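Local coordinates for protein peptide ABC transporter permease (Staphylococcus hominis, PDB 6EXS) that binds a thioalcohol-conjugated dipeptide, a precursor of body malodour, and as a POT-family transporter probably carries peptides across the membrane, at residues 27-32 against 156-161; 50-55 against 109-114; 377-382 against 465-470. All coordinates share one frame; numbering follows the deposited sequence.

Contact 1 (27-32 against 156-161); sequences WERFSY and MSVNLG. With C3H (2-[[(2~{R})-2-azanyl-3-[(3~{S})-3-methyl-1-oxidanyl-hexan-3-yl]sulfanyl-propanoyl]amino]ethanoic acid), chain O; OLC ((2R)-2,3-dihydroxypropyl (9Z)-octadec-9-enoate), chain L.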
loop_
_atom_site.group_PDB
_atom_site.type_symbol
_atom_site.label_atom_id
_atom_site.label_comp_id
_atom_site.label_asym_id
_atom_site.label_seq_id
_atom_site.Cartn_x
_atom_site.Cartn_y
_atom_site.Cartn_z
ATOM N N TRP A 27 4.787 14.416 -3.792
ATOM C CA TRP A 27 6.043 14.108 -4.464
ATOM C C TRP A 27 6.646 12.766 -4.070
ATOM O O TRP A 27 7.302 12.139 -4.908
ATOM C CB TRP A 27 7.042 15.255 -4.300
ATOM C CG TRP A 27 6.677 16.439 -5.160
ATOM C CD1 TRP A 27 6.209 17.643 -4.730
ATOM C CD2 TRP A 27 6.619 16.476 -6.595
ATOM N NE1 TRP A 27 5.902 18.444 -5.801
ATOM C CE2 TRP A 27 6.144 17.753 -6.961
ATOM C CE3 TRP A 27 6.970 15.567 -7.614
ATOM C CZ2 TRP A 27 5.999 18.144 -8.301
ATOM C CZ3 TRP A 27 6.819 15.952 -8.939
ATOM C CH2 TRP A 27 6.348 17.228 -9.271
ATOM N N GLU A 28 6.392 12.294 -2.839
ATOM C CA GLU A 28 6.844 10.971 -2.413
ATOM C C GLU A 28 5.947 9.909 -3.057
ATOM O O GLU A 28 6.454 8.877 -3.495
ATOM C CB GLU A 28 6.841 10.840 -0.877
ATOM C CG GLU A 28 7.522 9.570 -0.375
ATOM C CD GLU A 28 6.660 8.322 -0.353
ATOM O OE1 GLU A 28 7.165 7.234 -0.712
ATOM O OE2 GLU A 28 5.469 8.435 0.014
ATOM N N ARG A 29 4.621 10.155 -3.099
ATOM C CA ARG A 29 3.671 9.234 -3.716
ATOM C C ARG A 29 3.796 9.216 -5.254
ATOM O O ARG A 29 3.679 8.145 -5.855
ATOM C CB ARG A 29 2.238 9.496 -3.238
ATOM C CG ARG A 29 2.024 9.293 -1.730
ATOM C CD ARG A 29 1.924 7.831 -1.304
ATOM N NE ARG A 29 3.254 7.246 -1.154
ATOM C CZ ARG A 29 3.510 5.952 -1.028
ATOM N NH1 ARG A 29 2.520 5.066 -1.022
ATOM N NH2 ARG A 29 4.761 5.530 -0.890
ATOM N N PHE A 30 4.070 10.404 -5.877
ATOM C CA PHE A 30 4.320 10.580 -7.309
ATOM C C PHE A 30 5.516 9.697 -7.691
ATOM O O PHE A 30 5.422 8.864 -8.600
ATOM C CB PHE A 30 4.650 12.059 -7.614
ATOM C CG PHE A 30 5.081 12.350 -9.035
ATOM C CD1 PHE A 30 6.415 12.224 -9.420
ATOM C CD2 PHE A 30 4.158 12.772 -9.986
ATOM C CE1 PHE A 30 6.810 12.466 -10.745
ATOM C CE2 PHE A 30 4.558 13.025 -11.308
ATOM C CZ PHE A 30 5.878 12.864 -11.679
ATOM N N SER A 31 6.642 9.887 -6.987
ATOM C CA SER A 31 7.867 9.155 -7.252
ATOM C C SER A 31 7.755 7.672 -6.873
ATOM O O SER A 31 8.317 6.841 -7.599
ATOM C CB SER A 31 9.058 9.845 -6.603
ATOM O OG SER A 31 8.885 9.989 -5.205
ATOM N N TYR A 32 6.987 7.320 -5.803
ATOM C CA TYR A 32 6.801 5.910 -5.430
ATOM C C TYR A 32 6.008 5.165 -6.475
ATOM O O TYR A 32 6.449 4.097 -6.908
ATOM C CB TYR A 32 6.121 5.717 -4.066
ATOM C CG TYR A 32 5.729 4.273 -3.783
ATOM C CD1 TYR A 32 6.692 3.310 -3.485
ATOM C CD2 TYR A 32 4.393 3.871 -3.815
ATOM C CE1 TYR A 32 6.342 1.981 -3.250
ATOM C CE2 TYR A 32 4.030 2.545 -3.574
ATOM C CZ TYR A 32 5.010 1.601 -3.296
ATOM O OH TYR A 32 4.659 0.296 -3.020
ATOM N N MET A 156 -5.571 13.127 -0.833
ATOM C CA MET A 156 -5.761 13.562 -2.224
ATOM C C MET A 156 -4.398 13.681 -2.892
ATOM O O MET A 156 -4.283 13.412 -4.086
ATOM C CB MET A 156 -6.481 14.905 -2.309
ATOM C CG MET A 156 -7.976 14.801 -2.149
ATOM S SD MET A 156 -8.808 16.411 -2.242
ATOM C CE MET A 156 -8.535 16.827 -4.008
ATOM N N SER A 157 -3.364 14.079 -2.116
ATOM C CA SER A 157 -1.979 14.193 -2.580
ATOM C C SER A 157 -1.449 12.821 -2.999
ATOM O O SER A 157 -0.710 12.734 -3.981
ATOM C CB SER A 157 -1.089 14.821 -1.503
ATOM O OG SER A 157 -0.867 14.000 -0.364
ATOM N N VAL A 158 -1.894 11.751 -2.288
ATOM C CA VAL A 158 -1.564 10.336 -2.515
ATOM C C VAL A 158 -2.056 9.899 -3.911
ATOM O O VAL A 158 -1.242 9.506 -4.748
ATOM C CB VAL A 158 -2.101 9.416 -1.361
ATOM C CG1 VAL A 158 -1.937 7.935 -1.701
ATOM C CG2 VAL A 158 -1.420 9.730 -0.029
ATOM N N ASN A 159 -3.379 10.009 -4.159
ATOM C CA ASN A 159 -4.032 9.652 -5.424
ATOM C C ASN A 159 -3.645 10.570 -6.588
ATOM O O ASN A 159 -3.588 10.086 -7.725
ATOM C CB ASN A 159 -5.541 9.559 -5.272
ATOM C CG ASN A 159 -5.990 8.526 -4.280
ATOM O OD1 ASN A 159 -6.607 8.847 -3.265
ATOM N ND2 ASN A 159 -5.707 7.262 -4.551
ATOM N N LEU A 160 -3.338 11.868 -6.318
ATOM C CA LEU A 160 -2.874 12.770 -7.381
ATOM C C LEU A 160 -1.479 12.354 -7.854
ATOM O O LEU A 160 -1.227 12.336 -9.059
ATOM C CB LEU A 160 -2.908 14.250 -6.974
ATOM C CG LEU A 160 -4.293 14.915 -7.005
ATOM C CD1 LEU A 160 -4.320 16.132 -6.121
ATOM C CD2 LEU A 160 -4.721 15.280 -8.436
ATOM N N GLY A 161 -0.617 11.960 -6.908
ATOM C CA GLY A 161 0.721 11.470 -7.216
ATOM C C GLY A 161 0.648 10.160 -7.979
ATOM O O GLY A 161 1.289 10.008 -9.022
HETATM O O2 C3H O . -2.363 4.636 -3.210
HETATM C C11 C3H O . -3.418 4.770 -3.719
HETATM O O3 C3H O . -4.511 4.937 -3.061
HETATM C C10 C3H O . -3.673 4.709 -5.197
HETATM N N1 C3H O . -2.733 3.874 -5.904
HETATM C C9 C3H O . -2.918 2.570 -6.024
HETATM O O1 C3H O . -3.186 1.844 -5.078
HETATM C C8 C3H O . -2.813 1.962 -7.383
HETATM N N C3H O . -2.146 2.899 -8.276
HETATM C C7 C3H O . -1.987 0.676 -7.342
HETATM S S C3H O . -2.886 -0.898 -7.380
HETATM C C3 C3H O . -3.746 -1.157 -9.022
HETATM C C4 C3H O . -2.654 -1.318 -10.048
HETATM C C5 C3H O . -4.689 0.035 -9.236
HETATM C C6 C3H O . -5.340 0.167 -10.595
HETATM O O C3H O . -4.980 1.343 -11.242
HETATM C C2 C3H O . -4.607 -2.417 -8.995
HETATM C C1 C3H O . -6.098 -2.195 -9.190
HETATM C C C3H O . -6.857 -3.494 -9.162
HETATM C C24 OLC L . -10.036 22.075 -0.529
HETATM C C5 OLC L . -4.011 21.510 -6.297
HETATM C C4 OLC L . -4.902 21.676 -5.081
HETATM C C3 OLC L . -4.353 21.002 -3.836
HETATM C C2 OLC L . -5.166 21.272 -2.572
HETATM C C21 OLC L . -8.845 20.936 -2.423
HETATM C C1 OLC L . -6.485 20.557 -2.519
HETATM C C22 OLC L . -9.445 20.783 -1.046
HETATM O O19 OLC L . -6.631 19.377 -2.703
HETATM O O25 OLC L . -10.751 21.860 0.678
HETATM O O23 OLC L . -10.459 19.776 -1.104
HETATM O O20 OLC L . -7.487 21.404 -2.238
#
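F30 and G161 bring their helices almost into backbone contact: F30 CA lies 3.5 Å from G161 O, in a nearly straight CA-H...O contact with 169° at the hydrogen. This is a close crossing of two transmembrane helices of the major facilitator fold that run the same way, with the axes 7.5 Å apart at 31°. One helix bears the ExxER signature of POT transporters (E25, E28, R29). The rest of the first shell is R29 against V158, side by side and pointing the same way. R29 CG packs 3.9 Å from V158 CG2, while its CD meets the other methyl, CG1.

Beyond this apolar stem the R29 chain bends at chi2 and again at chi3 (82°), two bends that turn the guanidinium back along its own helix to E28. The grip is side-on: R29 NH2 binds E28 OE1 in the guanidinium plane at 3.0 Å, and R29 NE reaches E28 OE2 at a tilt. K129 stands close to R29 NH2 and lies against the ring of Y32. Behind F30, W27 CZ3 sits over the centre of the ring, 3.8 Å above its plane, and G161 O receives S165 OG.

On helix 147-174, V158 and N159 line the site of the bound conjugated dipeptide (C3H). C3H O2 of the carboxylate lies near V158 CG1, and N159 ND2 gives C3H O3 a weak hydrogen bond of 3.0 Å.

Contact 2 (50-55 against 109-114); sequences NGLGID and FALFGL. With OLC ((2R)-2,3-dihydroxypropyl (9Z)-octadec-9-enoate), chain E.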
loop_
_atom_site.group_PDB
_atom_site.type_symbol
_atom_site.label_atom_id
_atom_site.label_comp_id
_atom_site.label_asym_id
_atom_site.label_seq_id
_atom_site.Cartn_x
_atom_site.Cartn_y
_atom_site.Cartn_z
ATOM N N ASN A 50 16.609 -2.861 -22.550
ATOM C CA ASN A 50 17.109 -2.102 -21.388
ATOM C C ASN A 50 16.496 -2.551 -20.034
ATOM O O ASN A 50 16.653 -1.871 -19.002
ATOM C CB ASN A 50 16.982 -0.593 -21.596
ATOM C CG ASN A 50 17.815 -0.060 -22.732
ATOM O OD1 ASN A 50 18.918 -0.530 -23.003
ATOM N ND2 ASN A 50 17.320 0.963 -23.403
ATOM N N GLY A 51 15.869 -3.729 -20.049
ATOM C CA GLY A 51 15.303 -4.373 -18.873
ATOM C C GLY A 51 16.330 -5.251 -18.179
ATOM O O GLY A 51 17.505 -5.265 -18.569
ATOM N N LEU A 52 15.901 -5.998 -17.146
ATOM C CA LEU A 52 16.795 -6.870 -16.377
ATOM C C LEU A 52 16.748 -8.341 -16.814
ATOM O O LEU A 52 17.616 -9.121 -16.412
ATOM C CB LEU A 52 16.575 -6.731 -14.854
ATOM C CG LEU A 52 16.998 -5.399 -14.204
ATOM C CD1 LEU A 52 16.603 -5.357 -12.715
ATOM C CD2 LEU A 52 18.491 -5.141 -14.345
ATOM N N GLY A 53 15.770 -8.692 -17.648
ATOM C CA GLY A 53 15.602 -10.035 -18.189
ATOM C C GLY A 53 15.271 -11.106 -17.171
ATOM O O GLY A 53 15.531 -12.281 -17.416
ATOM N N ILE A 54 14.698 -10.707 -16.027
ATOM C CA ILE A 54 14.259 -11.578 -14.927
ATOM C C ILE A 54 13.020 -12.371 -15.394
ATOM O O ILE A 54 12.197 -11.849 -16.154
ATOM C CB ILE A 54 13.926 -10.712 -13.648
ATOM C CG1 ILE A 54 15.173 -9.958 -13.129
ATOM C CG2 ILE A 54 13.277 -11.536 -12.511
ATOM C CD1 ILE A 54 14.866 -8.777 -12.139
ATOM N N ASP A 55 12.885 -13.611 -14.905
ATOM C CA ASP A 55 11.741 -14.482 -15.152
ATOM C C ASP A 55 10.473 -13.722 -14.789
ATOM O O ASP A 55 10.420 -13.085 -13.730
ATOM C CB ASP A 55 11.865 -15.753 -14.284
ATOM C CG ASP A 55 10.610 -16.601 -14.181
ATOM O OD1 ASP A 55 9.993 -16.893 -15.239
ATOM O OD2 ASP A 55 10.262 -17.005 -13.052
ATOM N N PHE A 109 23.644 -0.299 -12.091
ATOM C CA PHE A 109 24.044 -1.338 -11.138
ATOM C C PHE A 109 23.260 -2.641 -11.268
ATOM O O PHE A 109 23.380 -3.497 -10.399
ATOM C CB PHE A 109 23.987 -0.798 -9.689
ATOM C CG PHE A 109 24.960 0.310 -9.320
ATOM C CD1 PHE A 109 26.196 0.419 -9.952
ATOM C CD2 PHE A 109 24.660 1.206 -8.303
ATOM C CE1 PHE A 109 27.089 1.432 -9.600
ATOM C CE2 PHE A 109 25.570 2.200 -7.935
ATOM C CZ PHE A 109 26.771 2.314 -8.593
ATOM N N ALA A 110 22.487 -2.804 -12.362
ATOM C CA ALA A 110 21.691 -4.001 -12.682
ATOM C C ALA A 110 20.950 -4.609 -11.462
ATOM O O ALA A 110 20.157 -3.898 -10.859
ATOM C CB ALA A 110 22.551 -5.048 -13.404
ATOM N N LEU A 111 21.195 -5.890 -11.096
ATOM C CA LEU A 111 20.508 -6.547 -9.977
ATOM C C LEU A 111 20.840 -5.953 -8.604
ATOM O O LEU A 111 19.955 -5.901 -7.746
ATOM C CB LEU A 111 20.716 -8.071 -9.972
ATOM C CG LEU A 111 20.028 -8.893 -11.083
ATOM C CD1 LEU A 111 20.184 -10.394 -10.821
ATOM C CD2 LEU A 111 18.550 -8.549 -11.225
ATOM N N PHE A 112 22.082 -5.468 -8.406
ATOM C CA PHE A 112 22.484 -4.817 -7.162
ATOM C C PHE A 112 21.657 -3.541 -6.970
ATOM O O PHE A 112 21.132 -3.331 -5.878
ATOM C CB PHE A 112 24.000 -4.506 -7.119
ATOM C CG PHE A 112 24.407 -3.716 -5.889
ATOM C CD1 PHE A 112 24.720 -4.362 -4.697
ATOM C CD2 PHE A 112 24.441 -2.322 -5.913
ATOM C CE1 PHE A 112 25.068 -3.628 -3.553
ATOM C CE2 PHE A 112 24.786 -1.593 -4.768
ATOM C CZ PHE A 112 25.102 -2.251 -3.598
ATOM N N GLY A 113 21.551 -2.726 -8.028
ATOM C CA GLY A 113 20.790 -1.479 -8.046
ATOM C C GLY A 113 19.321 -1.669 -7.751
ATOM O O GLY A 113 18.702 -0.794 -7.146
ATOM N N LEU A 114 18.755 -2.829 -8.151
ATOM C CA LEU A 114 17.359 -3.177 -7.902
ATOM C C LEU A 114 17.140 -3.571 -6.448
ATOM O O LEU A 114 16.269 -2.989 -5.795
ATOM C CB LEU A 114 16.876 -4.282 -8.870
ATOM C CG LEU A 114 15.580 -5.037 -8.518
ATOM C CD1 LEU A 114 14.357 -4.195 -8.755
ATOM C CD2 LEU A 114 15.473 -6.324 -9.298
HETATM C C10 OLC E . 23.387 -1.278 0.739
HETATM C C9 OLC E . 22.562 -2.242 1.121
HETATM C C11 OLC E . 23.541 -0.713 -0.646
HETATM C C8 OLC E . 21.595 -2.997 0.256
HETATM C C24 OLC E . 23.893 -10.686 -7.773
HETATM C C12 OLC E . 24.507 0.466 -0.741
HETATM C C7 OLC E . 21.790 -4.510 0.287
HETATM C C13 OLC E . 24.516 1.135 -2.109
HETATM C C6 OLC E . 21.132 -5.245 -0.874
HETATM C C5 OLC E . 21.972 -5.310 -2.146
HETATM C C4 OLC E . 22.937 -6.488 -2.210
HETATM C C3 OLC E . 22.344 -7.770 -2.782
HETATM C C2 OLC E . 22.499 -7.882 -4.297
HETATM C C21 OLC E . 21.515 -10.197 -7.021
HETATM C C1 OLC E . 21.868 -9.101 -4.909
HETATM C C22 OLC E . 22.524 -11.248 -7.440
HETATM O O19 OLC E . 21.181 -9.898 -4.322
HETATM O O25 OLC E . 23.886 -9.971 -9.005
HETATM O O23 OLC E . 22.628 -12.250 -6.424
HETATM O O20 OLC E . 22.169 -9.186 -6.212
#
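Apolar packing alone joins L52 and I54 to A110, L111 and L114. L52 is nearly fully extended, its CG anti to the carbonyl carbon and chi2 at 175°, which extends CD1 toward L114 while CD2 branches off toward A110. The two branches divide the work. The L52 and L114 side chains cross obliquely, with L52 CD1 3.7 Å from L114 CD2, and L52 CD1 also touches L111 CD2; L52 CD2 settles on the backbone, 3.8 Å from A110 CA. I54 sends a single methyl across. I54 CD1 meets L114 CD2 tip to tip at 3.8 Å, and the same methyl lies 3.8 Å from L111 CD2, with the I54 and L111 side chains slanting past each other. L111 CD2 and L114 CD2 thus form one side of a small methyl cluster, closed on the other by L52 CD1 and I54 CD1.

In the major facilitator fold of this transporter, 50-55 belongs to the loop between helix 16-44 and helix 56-72, laid against the N-terminal part of helix 110-137 at the surface of the chain. L114 also leans on L39 and M43 of helix 16-44.

Hydrogen bonds hold each segment in its own neighbourhood. L52, G53 and I54 form backbone bonds with Y42, F45 and M43, and N50 ND2 reaches R176 O. D55 is the N-cap residue of helix 56-72, with OD2 also bonded to T58 OG1. On helix 110-137, G113 N binds F109 O at 3.1 Å.

A monoolein molecule (OLC) borders the helix: its glycerol end touches L111, with L111 CB 3.7 Å from OLC C21, and its chain runs past F112, whose CZ is 3.7 Å from OLC C11.

Contact 3 (377-382 against 465-470); sequences LSYILI and IFLGTV. With OLC ((2R)-2,3-dihydroxypropyl (9Z)-octadec-9-enoate), chain F.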
loop_
_atom_site.group_PDB
_atom_site.type_symbol
_atom_site.label_atom_id
_atom_site.label_comp_id
_atom_site.label_asym_id
_atom_site.label_seq_id
_atom_site.Cartn_x
_atom_site.Cartn_y
_atom_site.Cartn_z
ATOM N N LEU A 377 -15.860 -10.339 -8.481
ATOM C CA LEU A 377 -16.615 -10.173 -9.736
ATOM C C LEU A 377 -15.753 -9.579 -10.861
ATOM O O LEU A 377 -16.023 -9.845 -12.031
ATOM C CB LEU A 377 -17.886 -9.336 -9.530
ATOM C CG LEU A 377 -19.042 -10.060 -8.845
ATOM C CD1 LEU A 377 -19.928 -9.083 -8.100
ATOM C CD2 LEU A 377 -19.841 -10.930 -9.832
ATOM N N SER A 378 -14.710 -8.798 -10.501
ATOM C CA SER A 378 -13.774 -8.195 -11.448
ATOM C C SER A 378 -12.824 -9.259 -12.028
ATOM O O SER A 378 -12.404 -9.137 -13.180
ATOM C CB SER A 378 -13.015 -7.036 -10.803
ATOM O OG SER A 378 -11.946 -7.455 -9.971
ATOM N N TYR A 379 -12.521 -10.313 -11.230
ATOM C CA TYR A 379 -11.700 -11.464 -11.644
ATOM C C TYR A 379 -12.529 -12.515 -12.418
ATOM O O TYR A 379 -12.007 -13.108 -13.357
ATOM C CB TYR A 379 -10.919 -12.067 -10.462
ATOM C CG TYR A 379 -9.462 -11.647 -10.429
ATOM C CD1 TYR A 379 -9.059 -10.401 -10.910
ATOM C CD2 TYR A 379 -8.488 -12.481 -9.878
ATOM C CE1 TYR A 379 -7.720 -10.010 -10.879
ATOM C CE2 TYR A 379 -7.147 -12.093 -9.827
ATOM C CZ TYR A 379 -6.769 -10.860 -10.336
ATOM O OH TYR A 379 -5.457 -10.472 -10.311
ATOM N N ILE A 380 -13.827 -12.686 -12.080
ATOM C CA ILE A 380 -14.749 -13.561 -12.831
ATOM C C ILE A 380 -14.976 -12.927 -14.223
ATOM O O ILE A 380 -14.999 -13.648 -15.219
ATOM C CB ILE A 380 -16.087 -13.807 -12.059
ATOM C CG1 ILE A 380 -15.881 -14.648 -10.758
ATOM C CG2 ILE A 380 -17.193 -14.397 -12.942
ATOM C CD1 ILE A 380 -15.290 -16.075 -10.892
ATOM N N LEU A 381 -15.096 -11.582 -14.285
ATOM C CA LEU A 381 -15.272 -10.828 -15.532
ATOM C C LEU A 381 -14.103 -11.089 -16.494
ATOM O O LEU A 381 -14.352 -11.610 -17.579
ATOM C CB LEU A 381 -15.461 -9.309 -15.248
ATOM C CG LEU A 381 -15.625 -8.271 -16.405
ATOM C CD1 LEU A 381 -14.287 -7.812 -17.001
ATOM C CD2 LEU A 381 -16.642 -8.686 -17.451
ATOM N N ILE A 382 -12.841 -10.772 -16.089
ATOM C CA ILE A 382 -11.656 -10.947 -16.937
ATOM C C ILE A 382 -11.415 -12.447 -17.281
ATOM O O ILE A 382 -11.119 -12.761 -18.438
ATOM C CB ILE A 382 -10.398 -10.215 -16.383
ATOM C CG1 ILE A 382 -9.290 -10.079 -17.456
ATOM C CG2 ILE A 382 -9.861 -10.824 -15.081
ATOM C CD1 ILE A 382 -9.618 -9.169 -18.680
ATOM N N ILE A 465 -10.571 -17.101 -12.591
ATOM C CA ILE A 465 -11.848 -17.711 -12.214
ATOM C C ILE A 465 -11.752 -18.334 -10.811
ATOM O O ILE A 465 -12.632 -18.082 -9.989
ATOM C CB ILE A 465 -12.397 -18.686 -13.305
ATOM C CG1 ILE A 465 -12.600 -17.944 -14.648
ATOM C CG2 ILE A 465 -13.720 -19.356 -12.865
ATOM C CD1 ILE A 465 -12.527 -18.825 -15.901
ATOM N N PHE A 466 -10.675 -19.100 -10.528
ATOM C CA PHE A 466 -10.442 -19.749 -9.227
ATOM C C PHE A 466 -10.345 -18.735 -8.072
ATOM O O PHE A 466 -11.012 -18.913 -7.053
ATOM C CB PHE A 466 -9.220 -20.692 -9.279
ATOM C CG PHE A 466 -8.682 -21.166 -7.947
ATOM C CD1 PHE A 466 -9.392 -22.082 -7.175
ATOM C CD2 PHE A 466 -7.453 -20.717 -7.475
ATOM C CE1 PHE A 466 -8.889 -22.520 -5.941
ATOM C CE2 PHE A 466 -6.952 -21.158 -6.243
ATOM C CZ PHE A 466 -7.672 -22.057 -5.486
ATOM N N LEU A 467 -9.549 -17.658 -8.262
ATOM C CA LEU A 467 -9.346 -16.578 -7.291
ATOM C C LEU A 467 -10.610 -15.745 -7.103
ATOM O O LEU A 467 -10.926 -15.382 -5.968
ATOM C CB LEU A 467 -8.167 -15.685 -7.703
ATOM C CG LEU A 467 -6.845 -15.950 -6.993
ATOM C CD1 LEU A 467 -6.152 -17.172 -7.554
ATOM C CD2 LEU A 467 -5.938 -14.750 -7.086
ATOM N N GLY A 468 -11.315 -15.474 -8.209
ATOM C CA GLY A 468 -12.573 -14.736 -8.226
ATOM C C GLY A 468 -13.669 -15.434 -7.436
ATOM O O GLY A 468 -14.319 -14.794 -6.604
ATOM N N THR A 469 -13.849 -16.763 -7.666
ATOM C CA THR A 469 -14.832 -17.643 -7.007
ATOM C C THR A 469 -14.542 -17.806 -5.497
ATOM O O THR A 469 -15.472 -17.685 -4.686
ATOM C CB THR A 469 -14.880 -19.012 -7.715
ATOM O OG1 THR A 469 -15.116 -18.828 -9.114
ATOM C CG2 THR A 469 -15.918 -19.963 -7.111
ATOM N N VAL A 470 -13.263 -18.112 -5.129
ATOM C CA VAL A 470 -12.821 -18.274 -3.736
ATOM C C VAL A 470 -13.203 -17.001 -2.938
ATOM O O VAL A 470 -13.816 -17.111 -1.879
ATOM C CB VAL A 470 -11.312 -18.669 -3.637
ATOM C CG1 VAL A 470 -10.722 -18.373 -2.259
ATOM C CG2 VAL A 470 -11.100 -20.138 -4.000
HETATM C C18 OLC F . -21.635 -1.271 -9.236
HETATM C C10 OLC F . -19.344 -10.107 -13.722
HETATM C C9 OLC F . -19.066 -10.822 -14.808
HETATM C C17 OLC F . -21.984 -2.709 -9.561
HETATM C C11 OLC F . -20.343 -8.987 -13.586
HETATM C C8 OLC F . -19.668 -10.671 -16.185
HETATM C C24 OLC F . -16.911 -13.960 -28.519
HETATM C C16 OLC F . -21.048 -3.362 -10.574
HETATM C C12 OLC F . -19.812 -7.778 -12.823
HETATM C C7 OLC F . -18.993 -11.545 -17.237
HETATM C C15 OLC F . -21.461 -4.780 -10.946
HETATM C C13 OLC F . -20.907 -6.870 -12.285
HETATM C C6 OLC F . -19.418 -11.237 -18.663
HETATM C C14 OLC F . -20.394 -5.578 -11.677
HETATM C C5 OLC F . -18.873 -12.201 -19.708
HETATM C C4 OLC F . -17.542 -11.786 -20.316
HETATM C C3 OLC F . -17.584 -11.558 -21.821
HETATM C C2 OLC F . -17.187 -12.780 -22.649
HETATM C C21 OLC F . -16.201 -13.425 -26.163
HETATM C C1 OLC F . -16.962 -12.477 -24.105
HETATM C C22 OLC F . -17.091 -14.268 -27.046
HETATM O O19 OLC F . -17.048 -11.383 -24.602
HETATM O O25 OLC F . -15.634 -14.370 -28.999
HETATM O O23 OLC F . -16.857 -15.661 -26.801
HETATM O O20 OLC F . -16.641 -13.586 -24.791
#
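The carbonyl oxygen of I465 is gripped twice by T469, from opposite faces of its plane: T469 N closes the helical turn on I465 O at 2.9 Å, and T469 OG1 donates at 2.7 Å from 36° above the plane. The contact around it joins two membrane-spanning helices of the major facilitator fold, 364-389 and 460-479, which run nearly antiparallel at 152° with their axes 7.5 Å apart. I380 CD1 packs against this bonded pair, 3.3 Å from T469 OG1 and 3.5 Å from I465 O.

I380 comes into place by a bent chain: CG1 is anti to the carbonyl carbon and chi2 is -60°, which turns CD1 over the backbone of G468 and toward I465 CG2. The absence of a side chain at G468 lets Y379 come close too, with Y379 CB 3.9 Å from G468 CA. The Y379 ring then runs alongside L467, presenting its edge, and L467 CB lies near the ring plane, 3.9 Å from Y379 CD2.

Y379 is further fixed by a hydrogen bond between its OH and Q304 OE1 and by an edge-to-face meeting with F464. The flank of helix 364-389 formed by L377 and L381 meets a monoolein chain (OLC), with L381 CD2 3.7 Å from OLC C7.

Overall arrangement
The three contacts are spread widely through one helical transporter and do not touch. The centre of contact 1 is about 25 Å from that of contact 2 and about 30 Å from that of contact 3. Along the chain, contact 2 is nested within the loop closed by contact 1, while contact 3 opens only after both have closed. Helix 16-44 carries half of contact 1 and leads into the loop of contact 2. Contacts 1 and 2 thus join parts of the N-terminal half and contact 3 helices of the C-terminal half, the two bundles of the major facilitator fold, with the peptide between them. Contact 1 lines the pocket; the side chain of Y379 is about 7 Å from the bound C3H. Lipid molecules border contacts 2 and 3.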